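Local coordinates for protein chitinase (PDB 5GZT) that probably cleaves chitin and chitodextrins at random internal beta-1,4 linkages, as an endochitinase carrying two glycosyl hydrolase family 18 regions, at residues L96-S101 / L120-Q125; G140-S145 / G155-S160; A82-N87 / A100-A105; V467-I472 / N520-E525. One frame throughout, in Å; residues are numbered along the deposited sequence.

Contact 1 of 4, residues L96-S101 / L120-Q125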
loop_
_atom_site.group_PDB
_atom_site.type_symbol
_atom_site.label_atom_id
_atom_site.label_comp_id
_atom_site.label_asym_id
_atom_site.label_seq_id
_atom_site.Cartn_x
_atom_site.Cartn_y
_atom_site.Cartn_z
ATOM N N LEU B 96 46.867 29.707 10.985
ATOM C CA LEU B 96 48.177 30.301 10.825
ATOM C C LEU B 96 48.079 31.048 9.533
ATOM O O LEU B 96 47.665 30.462 8.518
ATOM C CB LEU B 96 49.239 29.198 10.731
ATOM C CG LEU B 96 50.695 29.486 10.380
ATOM C CD1 LEU B 96 51.336 30.644 11.060
ATOM C CD2 LEU B 96 51.524 28.219 10.702
ATOM N N THR B 97 48.541 32.294 9.524
ATOM C CA THR B 97 48.395 33.149 8.365
ATOM C C THR B 97 49.708 33.764 8.052
ATOM O O THR B 97 50.340 34.318 8.944
ATOM C CB THR B 97 47.305 34.248 8.640
ATOM O OG1 THR B 97 46.013 33.622 8.806
ATOM C CG2 THR B 97 47.268 35.258 7.476
ATOM N N VAL B 98 50.124 33.674 6.776
ATOM C CA VAL B 98 51.353 34.246 6.357
ATOM C C VAL B 98 50.955 35.429 5.448
ATOM O O VAL B 98 50.368 35.254 4.383
ATOM C CB VAL B 98 52.226 33.219 5.626
ATOM C CG1 VAL B 98 53.547 33.843 5.322
ATOM C CG2 VAL B 98 52.384 31.929 6.479
ATOM N N ALA B 99 51.324 36.626 5.873
ATOM C CA ALA B 99 50.890 37.864 5.217
ATOM C C ALA B 99 51.682 38.151 3.990
ATOM O O ALA B 99 52.833 37.702 3.849
ATOM C CB ALA B 99 51.039 39.047 6.204
ATOM N N ALA B 100 51.095 39.017 3.147
ATOM C CA ALA B 100 51.647 39.429 1.871
ATOM C C ALA B 100 52.964 40.129 2.043
ATOM O O ALA B 100 53.804 40.165 1.091
ATOM C CB ALA B 100 50.643 40.385 1.137
ATOM N N SER B 101 53.139 40.755 3.191
ATOM C CA SER B 101 54.433 41.368 3.480
ATOM C C SER B 101 55.619 40.399 3.751
ATOM O O SER B 101 56.783 40.846 3.732
ATOM C CB SER B 101 54.294 42.297 4.666
ATOM O OG SER B 101 53.725 43.522 4.234
ATOM N N LEU B 120 47.855 31.341 3.027
ATOM C CA LEU B 120 49.033 31.874 2.406
ATOM C C LEU B 120 48.748 33.053 1.440
ATOM O O LEU B 120 48.014 32.879 0.454
ATOM C CB LEU B 120 49.705 30.755 1.634
ATOM C CG LEU B 120 50.026 29.464 2.443
ATOM C CD1 LEU B 120 50.635 28.435 1.522
ATOM C CD2 LEU B 120 50.960 29.855 3.546
ATOM N N ASN B 121 49.426 34.186 1.721
ATOM C CA ASN B 121 49.275 35.437 0.983
ATOM C C ASN B 121 50.570 35.894 0.437
ATOM O O ASN B 121 50.622 36.985 -0.150
ATOM C CB ASN B 121 48.661 36.491 1.928
ATOM C CG ASN B 121 47.222 36.195 2.275
ATOM O OD1 ASN B 121 46.804 36.190 3.472
ATOM N ND2 ASN B 121 46.420 36.089 1.269
ATOM N N ILE B 122 51.582 35.039 0.507
ATOM C CA ILE B 122 52.903 35.250 -0.077
ATOM C C ILE B 122 53.499 33.835 -0.377
ATOM O O ILE B 122 53.104 32.863 0.227
ATOM C CB ILE B 122 53.841 36.028 0.927
ATOM C CG1 ILE B 122 55.176 36.547 0.341
ATOM C CG2 ILE B 122 54.230 35.094 2.071
ATOM C CD1 ILE B 122 55.100 37.488 -0.856
ATOM N N LYS B 123 54.361 33.717 -1.370
ATOM C CA LYS B 123 54.992 32.421 -1.699
ATOM C C LYS B 123 55.814 31.977 -0.477
ATOM O O LYS B 123 56.695 32.735 -0.004
ATOM C CB LYS B 123 55.880 32.525 -2.941
ATOM C CG LYS B 123 56.494 31.171 -3.307
ATOM C CD LYS B 123 57.330 31.292 -4.549
ATOM C CE LYS B 123 57.855 29.956 -4.983
ATOM N NZ LYS B 123 58.435 30.025 -6.360
ATOM N N THR B 124 55.417 30.819 0.049
ATOM C CA THR B 124 55.881 30.329 1.332
ATOM C C THR B 124 56.438 28.945 1.184
ATOM O O THR B 124 55.872 28.092 0.466
ATOM C CB THR B 124 54.749 30.230 2.388
ATOM O OG1 THR B 124 53.718 29.348 1.928
ATOM C CG2 THR B 124 54.162 31.572 2.675
ATOM N N GLN B 125 57.533 28.696 1.881
ATOM C CA GLN B 125 58.074 27.327 1.954
ATOM C C GLN B 125 57.652 26.704 3.276
ATOM O O GLN B 125 58.059 27.190 4.319
ATOM C CB GLN B 125 59.581 27.360 1.865
ATOM C CG GLN B 125 60.073 27.761 0.481
ATOM C CD GLN B 125 61.602 27.743 0.366
ATOM O OE1 GLN B 125 62.306 28.613 0.914
ATOM N NE2 GLN B 125 62.115 26.726 -0.315
#
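V98 packs against L120, I122 and T124, and the methyl groups show where the contact is tight. V98 CG1, anti to the backbone N (chi1 -175°), lies 3.5 Å from I122 CG2, the two side chains crossing at about a right angle. T124, modelled in two conformers, meets the same branch tip to tip in one of them, so this touch is less certain. V98 CG2 takes the other direction and comes to 3.9 Å from L120 CD2; these two residues form a parallel beta bridge, so their side chains run alongside each other and point the same way. N121 N donates to V98 O at 3.0 Å (137° at the hydrogen); with the V98 backbone bond to T119 this is the parallel pattern in which V98 is bonded to the residues on either side of L120.

Beyond A99 the interlocking of methyl groups stops and the chain becomes exposed. A100 meets N121 O with both its CA, in a CA-H...O contact of 3.3 Å, and its CB, while I122 CD1 rests 3.6 Å from A100 O.

Strand 92-98 runs between two parallel neighbours, with backbone hydrogen bonds from T97 to V76 and V78 of strand 72-78 and from L96 to T117 and T119 of strand 114-120. Inside, V98 also packs on I107 of strand 106-109, so that the contact joins one parallel sheet of the beta-helix to the other.

Contact 2 of 4, residues G140-S145 / G155-S160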
loop_
_atom_site.group_PDB
_atom_site.type_symbol
_atom_site.label_atom_id
_atom_site.label_comp_id
_atom_site.label_asym_id
_atom_site.label_seq_id
_atom_site.Cartn_x
_atom_site.Cartn_y
_atom_site.Cartn_z
ATOM N N GLY B 140 48.430 35.542 -3.649
ATOM C CA GLY B 140 49.825 35.851 -3.252
ATOM C C GLY B 140 50.619 34.614 -2.821
ATOM O O GLY B 140 51.847 34.610 -2.911
ATOM N N GLY B 141 49.911 33.534 -2.466
ATOM C CA GLY B 141 50.543 32.262 -2.099
ATOM C C GLY B 141 50.921 31.348 -3.218
ATOM O O GLY B 141 51.449 30.179 -2.993
ATOM N N LYS B 142 50.692 31.846 -4.436
ATOM C CA LYS B 142 50.963 31.091 -5.623
ATOM C C LYS B 142 52.382 30.511 -5.596
ATOM O O LYS B 142 53.343 31.235 -5.361
ATOM C CB LYS B 142 50.885 32.012 -6.835
ATOM C CG LYS B 142 50.729 31.280 -8.147
ATOM C CD LYS B 142 50.688 32.302 -9.295
ATOM C CE LYS B 142 50.551 31.541 -10.596
ATOM N NZ LYS B 142 51.244 32.274 -11.677
ATOM N N GLY B 143 52.526 29.242 -5.937
ATOM C CA GLY B 143 53.853 28.630 -6.029
ATOM C C GLY B 143 54.408 28.220 -4.659
ATOM O O GLY B 143 55.565 27.877 -4.560
ATOM N N SER B 144 53.618 28.298 -3.605
ATOM C CA SER B 144 54.067 27.808 -2.297
ATOM C C SER B 144 54.397 26.287 -2.368
ATOM O O SER B 144 53.898 25.578 -3.243
ATOM C CB SER B 144 53.037 28.081 -1.217
ATOM O OG SER B 144 53.025 29.483 -0.883
ATOM N N SER B 145 55.279 25.843 -1.479
ATOM C CA SER B 145 55.717 24.426 -1.402
ATOM C C SER B 145 55.532 23.841 -0.009
ATOM O O SER B 145 55.719 24.514 1.043
ATOM C CB SER B 145 57.170 24.268 -1.828
ATOM O OG SER B 145 57.998 25.117 -1.069
ATOM N N GLY B 155 41.398 27.814 -2.297
ATOM C CA GLY B 155 41.817 29.177 -2.666
ATOM C C GLY B 155 42.166 29.236 -4.091
ATOM O O GLY B 155 42.357 28.205 -4.718
ATOM N N ILE B 156 42.261 30.453 -4.637
ATOM C CA ILE B 156 42.413 30.639 -6.075
ATOM C C ILE B 156 43.683 30.081 -6.667
ATOM O O ILE B 156 43.735 29.730 -7.869
ATOM C CB ILE B 156 42.278 32.175 -6.416
ATOM C CG1 ILE B 156 41.888 32.383 -7.861
ATOM C CG2 ILE B 156 43.562 32.951 -6.116
ATOM C CD1 ILE B 156 41.643 33.866 -8.174
ATOM N N ALA B 157 44.767 30.015 -5.898
ATOM C CA ALA B 157 46.035 29.541 -6.454
ATOM C C ALA B 157 46.398 28.060 -5.988
ATOM O O ALA B 157 47.590 27.647 -6.040
ATOM C CB ALA B 157 47.147 30.516 -6.098
ATOM N N LYS B 158 45.385 27.329 -5.549
ATOM C CA LYS B 158 45.447 25.903 -5.122
ATOM C C LYS B 158 46.366 25.079 -5.936
ATOM O O LYS B 158 47.167 24.332 -5.369
ATOM C CB LYS B 158 44.141 25.192 -5.424
ATOM C CG LYS B 158 43.089 25.334 -4.439
ATOM C CD LYS B 158 41.957 24.345 -4.668
ATOM C CE LYS B 158 41.569 24.165 -6.104
ATOM N NZ LYS B 158 40.266 23.485 -6.053
ATOM N N ASP B 159 46.158 25.155 -7.263
ATOM C CA ASP B 159 46.770 24.248 -8.224
ATOM C C ASP B 159 48.204 24.559 -8.541
ATOM O O ASP B 159 48.907 23.753 -9.227
ATOM C CB ASP B 159 46.009 24.232 -9.565
ATOM C CG ASP B 159 44.642 23.682 -9.469
ATOM O OD1 ASP B 159 44.374 22.766 -8.673
ATOM O OD2 ASP B 159 43.802 24.162 -10.247
ATOM N N SER B 160 48.657 25.708 -8.056
ATOM C CA SER B 160 50.058 26.087 -8.182
ATOM C C SER B 160 51.032 25.547 -7.124
ATOM O O SER B 160 52.259 25.775 -7.232
ATOM C CB SER B 160 50.161 27.630 -8.132
ATOM O OG SER B 160 50.040 28.135 -6.771
#
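S160 sets its hydroxyl against the backbone of K142-G143, with OG between its own backbone N and carbonyl carbon (chi1 78°). From there OG is held by two bonds: it accepts from G143 N at 2.8 Å, nearly straight at 163°, and donates its proton to A157 O at 2.6 Å in the carbonyl plane. A157 O accepts from S160 N as well, which ties the short 3-10 turn to the hydroxyl it presents. Beside the polar link, A157 CB sits 3.9 Å from K142 CA, and K142 CG passes 3.7 Å from S160 CB before the rest of the lysine chain leads away. Both segments are turns between strands of a parallel beta-helix, stacked from one coil to the next: G141-S144 is a type II turn, with G143 at the positive phi that its third position requires, and G155-K158 is a type I turn. With an alanine at S160, G143 N would probably lose its acceptor across the contact and A157 O one of its two donors. Within the first turn, S144 OG donates to G141 O at 2.7 Å, 24° out of the carbonyl plane, on the same face as S144 N; the same hydroxyl also accepts from T124 N of the preceding coil.

Contact 3 of 4, residues A82-N87 / A100-A105; sequences ANPQLN and ASSKDA
A chi1 of -61° puts S102 OG beside the S102 backbone N, where it bonds to A80 N; S102 CB, placed by the backbone, lies 3.7 Å from P84 CG of the proline ring. Backbone torsions arrange the rest. D104 has positive phi (59°), as the third residue of the type II turn S102-A105 should, and A105 N closes that turn on S102 O at 3.0 Å. The peptide between K103 and D104 thereby directs K103 O at the opposite segment, where N83 CA makes a nearly linear CA-H...O contact of 3.3 Å (166° at the hydrogen) and P84 CD lies 3.7 Å away. One step along, the roles are exchanged: A105 CA approaches P84 O at 3.4 Å in a second CA-H...O contact. The side chains of N83 and D104 lie alongside each other at the exposed margin. Water 1 sits between two carbonyls, 2.6 Å from N83 O and 3.2 Å from D104 O; other acceptors compete for its two protons, so which bonds it makes is not settled. A glycine at P84 would probably open a gap over S102 CB and beside K103 O, and free the N83-P84 backbone to turn. P84 leads directly into strand 85-89 and A105 into strand 106-109, which pair in parallel through backbone bonds such as P84 with V106. Corners piled one on another, each entering the next strand of the same sheet, are characteristic of the parallel beta-helix.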
loop_
_atom_site.group_PDB
_atom_site.type_symbol
_atom_site.label_atom_id
_atom_site.label_comp_id
_atom_site.label_asym_id
_atom_site.label_seq_id
_atom_site.Cartn_x
_atom_site.Cartn_y
_atom_site.Cartn_z
ATOM N N ALA B 82 61.104 40.933 7.148
ATOM C CA ALA B 82 62.527 40.536 7.242
ATOM C C ALA B 82 62.745 39.005 7.055
ATOM O O ALA B 82 63.365 38.345 7.909
ATOM C CB ALA B 82 63.118 41.044 8.574
ATOM N N ASN B 83 62.296 38.472 5.910
ATOM C CA ASN B 83 62.464 37.032 5.566
ATOM C C ASN B 83 62.227 36.085 6.787
ATOM O O ASN B 83 63.125 35.368 7.234
ATOM C CB ASN B 83 63.817 36.787 4.898
ATOM C CG ASN B 83 64.128 37.841 3.826
ATOM O OD1 ASN B 83 63.352 38.050 2.858
ATOM N ND2 ASN B 83 65.243 38.547 4.022
ATOM N N PRO B 84 61.017 36.147 7.342
ATOM C CA PRO B 84 60.753 35.516 8.603
ATOM C C PRO B 84 60.747 33.974 8.462
ATOM O O PRO B 84 60.373 33.482 7.423
ATOM C CB PRO B 84 59.371 36.067 8.989
ATOM C CG PRO B 84 58.693 36.407 7.694
ATOM C CD PRO B 84 59.785 36.710 6.722
ATOM N N GLN B 85 61.231 33.281 9.493
ATOM C CA GLN B 85 60.995 31.876 9.703
ATOM C C GLN B 85 60.283 31.693 11.023
ATOM O O GLN B 85 60.755 32.195 12.043
ATOM C CB GLN B 85 62.300 31.103 9.763
ATOM C CG GLN B 85 62.083 29.592 9.946
ATOM C CD GLN B 85 63.330 28.815 9.561
ATOM O OE1 GLN B 85 63.986 29.111 8.546
ATOM N NE2 GLN B 85 63.682 27.832 10.368
ATOM N N LEU B 86 59.179 30.924 10.987
ATOM C CA LEU B 86 58.417 30.467 12.153
ATOM C C LEU B 86 58.683 28.972 12.288
ATOM O O LEU B 86 58.418 28.165 11.337
ATOM C CB LEU B 86 56.914 30.747 12.001
ATOM C CG LEU B 86 56.053 30.228 13.121
ATOM C CD1 LEU B 86 56.405 30.975 14.382
ATOM C CD2 LEU B 86 54.575 30.302 12.896
ATOM N N ASN B 87 59.259 28.605 13.440
ATOM C CA ASN B 87 59.393 27.177 13.833
ATOM C C ASN B 87 58.258 26.831 14.744
ATOM O O ASN B 87 58.075 27.482 15.779
ATOM C CB ASN B 87 60.731 26.890 14.558
ATOM C CG ASN B 87 61.845 26.586 13.583
ATOM O OD1 ASN B 87 62.194 25.401 13.268
ATOM N ND2 ASN B 87 62.358 27.632 13.042
ATOM N N ALA B 100 51.095 39.017 3.147
ATOM C CA ALA B 100 51.647 39.429 1.871
ATOM C C ALA B 100 52.964 40.129 2.043
ATOM O O ALA B 100 53.804 40.165 1.091
ATOM C CB ALA B 100 50.643 40.385 1.137
ATOM N N SER B 101 53.139 40.755 3.191
ATOM C CA SER B 101 54.433 41.368 3.480
ATOM C C SER B 101 55.619 40.399 3.751
ATOM O O SER B 101 56.783 40.846 3.732
ATOM C CB SER B 101 54.294 42.297 4.666
ATOM O OG SER B 101 53.725 43.522 4.234
ATOM N N SER B 102 55.356 39.108 4.006
ATOM C CA SER B 102 56.398 38.240 4.626
ATOM C C SER B 102 57.209 37.545 3.581
ATOM O O SER B 102 57.119 36.317 3.378
ATOM C CB SER B 102 55.776 37.248 5.561
ATOM O OG SER B 102 55.111 37.908 6.599
ATOM N N LYS B 103 57.980 38.352 2.885
ATOM C CA LYS B 103 58.717 37.913 1.716
ATOM C C LYS B 103 59.641 36.726 2.074
ATOM O O LYS B 103 60.321 36.774 3.091
ATOM C CB LYS B 103 59.568 39.069 1.177
ATOM C CG LYS B 103 60.343 38.739 -0.091
ATOM C CD LYS B 103 59.450 38.696 -1.333
ATOM C CE LYS B 103 60.206 38.144 -2.552
ATOM N NZ LYS B 103 61.343 38.996 -3.012
ATOM N N ASP B 104 59.626 35.680 1.242
ATOM C CA ASP B 104 60.467 34.467 1.461
ATOM C C ASP B 104 60.180 33.800 2.781
ATOM O O ASP B 104 61.045 33.152 3.349
ATOM C CB ASP B 104 61.959 34.827 1.437
ATOM C CG ASP B 104 62.434 35.328 0.083
ATOM O OD1 ASP B 104 61.901 34.863 -0.929
ATOM O OD2 ASP B 104 63.393 36.152 0.052
ATOM N N ALA B 105 58.979 33.976 3.297
ATOM C CA ALA B 105 58.577 33.314 4.552
ATOM C C ALA B 105 58.918 31.779 4.550
ATOM O O ALA B 105 58.818 31.130 3.507
ATOM C CB ALA B 105 57.094 33.516 4.832
HETATM O O HOH W 1 63.053 33.236 5.826
#

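Contact 4 of 4, residues V467-I472 / N520-E525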
loop_
_atom_site.group_PDB
_atom_site.type_symbol
_atom_site.label_atom_id
_atom_site.label_comp_id
_atom_site.label_asym_id
_atom_site.label_seq_id
_atom_site.Cartn_x
_atom_site.Cartn_y
_atom_site.Cartn_z
ATOM N N VAL B 467 12.258 20.394 7.133
ATOM C CA VAL B 467 12.792 19.109 7.538
ATOM C C VAL B 467 14.084 18.854 6.758
ATOM O O VAL B 467 14.409 19.595 5.812
ATOM C CB VAL B 467 11.794 17.923 7.332
ATOM C CG1 VAL B 467 10.453 18.156 8.029
ATOM C CG2 VAL B 467 11.537 17.693 5.858
ATOM N N GLU B 468 14.796 17.819 7.193
ATOM C CA GLU B 468 16.163 17.483 6.710
ATOM C C GLU B 468 16.130 16.217 5.891
ATOM O O GLU B 468 16.472 15.110 6.356
ATOM C CB GLU B 468 17.174 17.394 7.894
ATOM C CG GLU B 468 17.252 18.692 8.731
ATOM C CD GLU B 468 18.268 18.652 9.908
ATOM O OE1 GLU B 468 18.298 17.672 10.696
ATOM O OE2 GLU B 468 19.018 19.644 10.017
ATOM N N LEU B 469 15.686 16.377 4.640
ATOM C CA LEU B 469 15.296 15.215 3.855
ATOM C C LEU B 469 16.446 14.266 3.653
ATOM O O LEU B 469 16.317 13.028 3.844
ATOM C CB LEU B 469 14.660 15.626 2.499
ATOM C CG LEU B 469 13.340 16.382 2.599
ATOM C CD1 LEU B 469 13.003 17.009 1.269
ATOM C CD2 LEU B 469 12.245 15.432 3.033
ATOM N N THR B 470 17.585 14.836 3.268
ATOM C CA THR B 470 18.771 14.032 3.001
ATOM C C THR B 470 19.180 13.382 4.308
ATOM O O THR B 470 19.528 12.189 4.334
ATOM C CB THR B 470 19.902 14.919 2.399
ATOM O OG1 THR B 470 19.585 15.226 1.020
ATOM C CG2 THR B 470 21.258 14.189 2.466
ATOM N N LYS B 471 19.066 14.136 5.419
ATOM C CA LYS B 471 19.350 13.549 6.738
ATOM C C LYS B 471 18.398 12.488 7.232
ATOM O O LYS B 471 18.856 11.476 7.735
ATOM C CB LYS B 471 19.555 14.622 7.787
ATOM C CG LYS B 471 20.775 15.479 7.468
ATOM C CD LYS B 471 21.168 16.383 8.625
ATOM C CE LYS B 471 21.585 17.758 8.117
ATOM N NZ LYS B 471 22.307 18.456 9.208
ATOM N N ILE B 472 17.079 12.664 7.078
ATOM C CA ILE B 472 16.143 11.656 7.650
ATOM C C ILE B 472 15.971 10.457 6.779
ATOM O O ILE B 472 15.618 9.381 7.246
ATOM C CB ILE B 472 14.751 12.259 7.953
ATOM C CG1 ILE B 472 13.988 12.688 6.688
ATOM C CG2 ILE B 472 14.879 13.422 8.908
ATOM C CD1 ILE B 472 12.864 13.689 6.942
ATOM N N ASN B 520 15.412 17.294 -3.987
ATOM C CA ASN B 520 16.096 17.401 -2.708
ATOM C C ASN B 520 16.882 16.135 -2.326
ATOM O O ASN B 520 17.318 15.985 -1.208
ATOM C CB ASN B 520 15.078 17.763 -1.639
ATOM C CG ASN B 520 14.752 19.223 -1.631
ATOM O OD1 ASN B 520 15.520 20.018 -1.108
ATOM N ND2 ASN B 520 13.600 19.604 -2.204
ATOM N N GLY B 521 17.070 15.203 -3.235
ATOM C CA GLY B 521 17.847 14.035 -2.917
ATOM C C GLY B 521 17.080 12.832 -2.492
ATOM O O GLY B 521 17.702 11.782 -2.320
ATOM N N VAL B 522 15.747 12.910 -2.301
ATOM C CA VAL B 522 15.080 11.696 -1.844
ATOM C C VAL B 522 15.001 10.729 -3.024
ATOM O O VAL B 522 14.619 11.131 -4.108
ATOM C CB VAL B 522 13.700 11.974 -1.234
ATOM C CG1 VAL B 522 13.094 10.717 -0.671
ATOM C CG2 VAL B 522 13.777 13.139 -0.227
ATOM N N PRO B 523 15.373 9.443 -2.831
ATOM C CA PRO B 523 15.287 8.489 -3.889
ATOM C C PRO B 523 13.846 8.096 -4.302
ATOM O O PRO B 523 13.029 7.847 -3.427
ATOM C CB PRO B 523 15.934 7.213 -3.286
ATOM C CG PRO B 523 16.713 7.699 -2.116
ATOM C CD PRO B 523 15.972 8.867 -1.629
ATOM N N ALA B 524 13.643 7.832 -5.586
ATOM C CA ALA B 524 12.315 7.430 -6.130
ATOM C C ALA B 524 11.741 6.253 -5.364
ATOM O O ALA B 524 10.592 6.329 -4.883
ATOM C CB ALA B 524 12.396 7.131 -7.652
ATOM N N GLU B 525 12.593 5.228 -5.221
ATOM C CA GLU B 525 12.488 4.025 -4.400
ATOM C C GLU B 525 11.752 4.191 -3.045
ATOM O O GLU B 525 11.214 3.243 -2.474
ATOM C CB GLU B 525 13.938 3.540 -4.086
ATOM C CG GLU B 525 14.065 2.042 -3.901
ATOM C CD GLU B 525 15.461 1.543 -4.200
ATOM O OE1 GLU B 525 15.633 0.444 -4.823
ATOM O OE2 GLU B 525 16.376 2.287 -3.801
HETATM O O HOH W 2 18.692 17.634 0.256
#
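L469 and T470, at the start of a short helix, meet N520, G521 and V522 just beyond the end of another. Leading into the first helix, E468 occupies the N-cap position; its carbonyl accepts from I472 N, and its carboxylate is shared between T430 OG1 and a 3.6 Å salt bridge from K471 NZ to E468 OE2. L469 makes the apolar half of the contact. With CG anti to the carbonyl carbon (chi1 -65°), L469 CD1 reaches to 3.7 Å from N520 CB, while L469 CB lies 3.8 Å from V522 CG2. The amide of N520 is engaged elsewhere, with ND2 bonded to L516 O. T470 makes the polar half: T470 OG1 is 2.7 Å from water 2, and that water donates to N520 O at 2.6 Å, bridging hydroxyl and carbonyl. G521 passes close by, and a CB there would come within 3.0 Å of T470 OG1. I472 packs on T430 and L433 of helix 425-447.

G521, with phi at 96°, is the C-prime residue of a Schellman motif, V522 N bonding to Y517 O and G521 N to L518 O, which ends helix 510-519. Helix 469-472 precedes barrel strand 478-481 and helix 510-519 precedes strand 527-532, so the contact joins successive helical connections on the outside of the family 18 TIM barrel.

Following the chain, contact 3 opens first at 82-87, and contact 1 opens at 96-101 before contact 3 closes at 100-105; the two therefore cross, sharing A100 and S101, and contact 1 closes at 120-125. Contact 2 follows in series, closing the short excursion from 140-145 to 155-160. These three tie successive coils of the N-terminal beta-helix: Q125 N probably bonds to A105 O between contacts 1 and 3, and T124 O probably accepts from S145 N between contacts 1 and 2. Contact 4 closes a longer loop, 467-472 to 520-525, in the first family 18 barrel, its nearest atoms about 23 Å from those of contact 2.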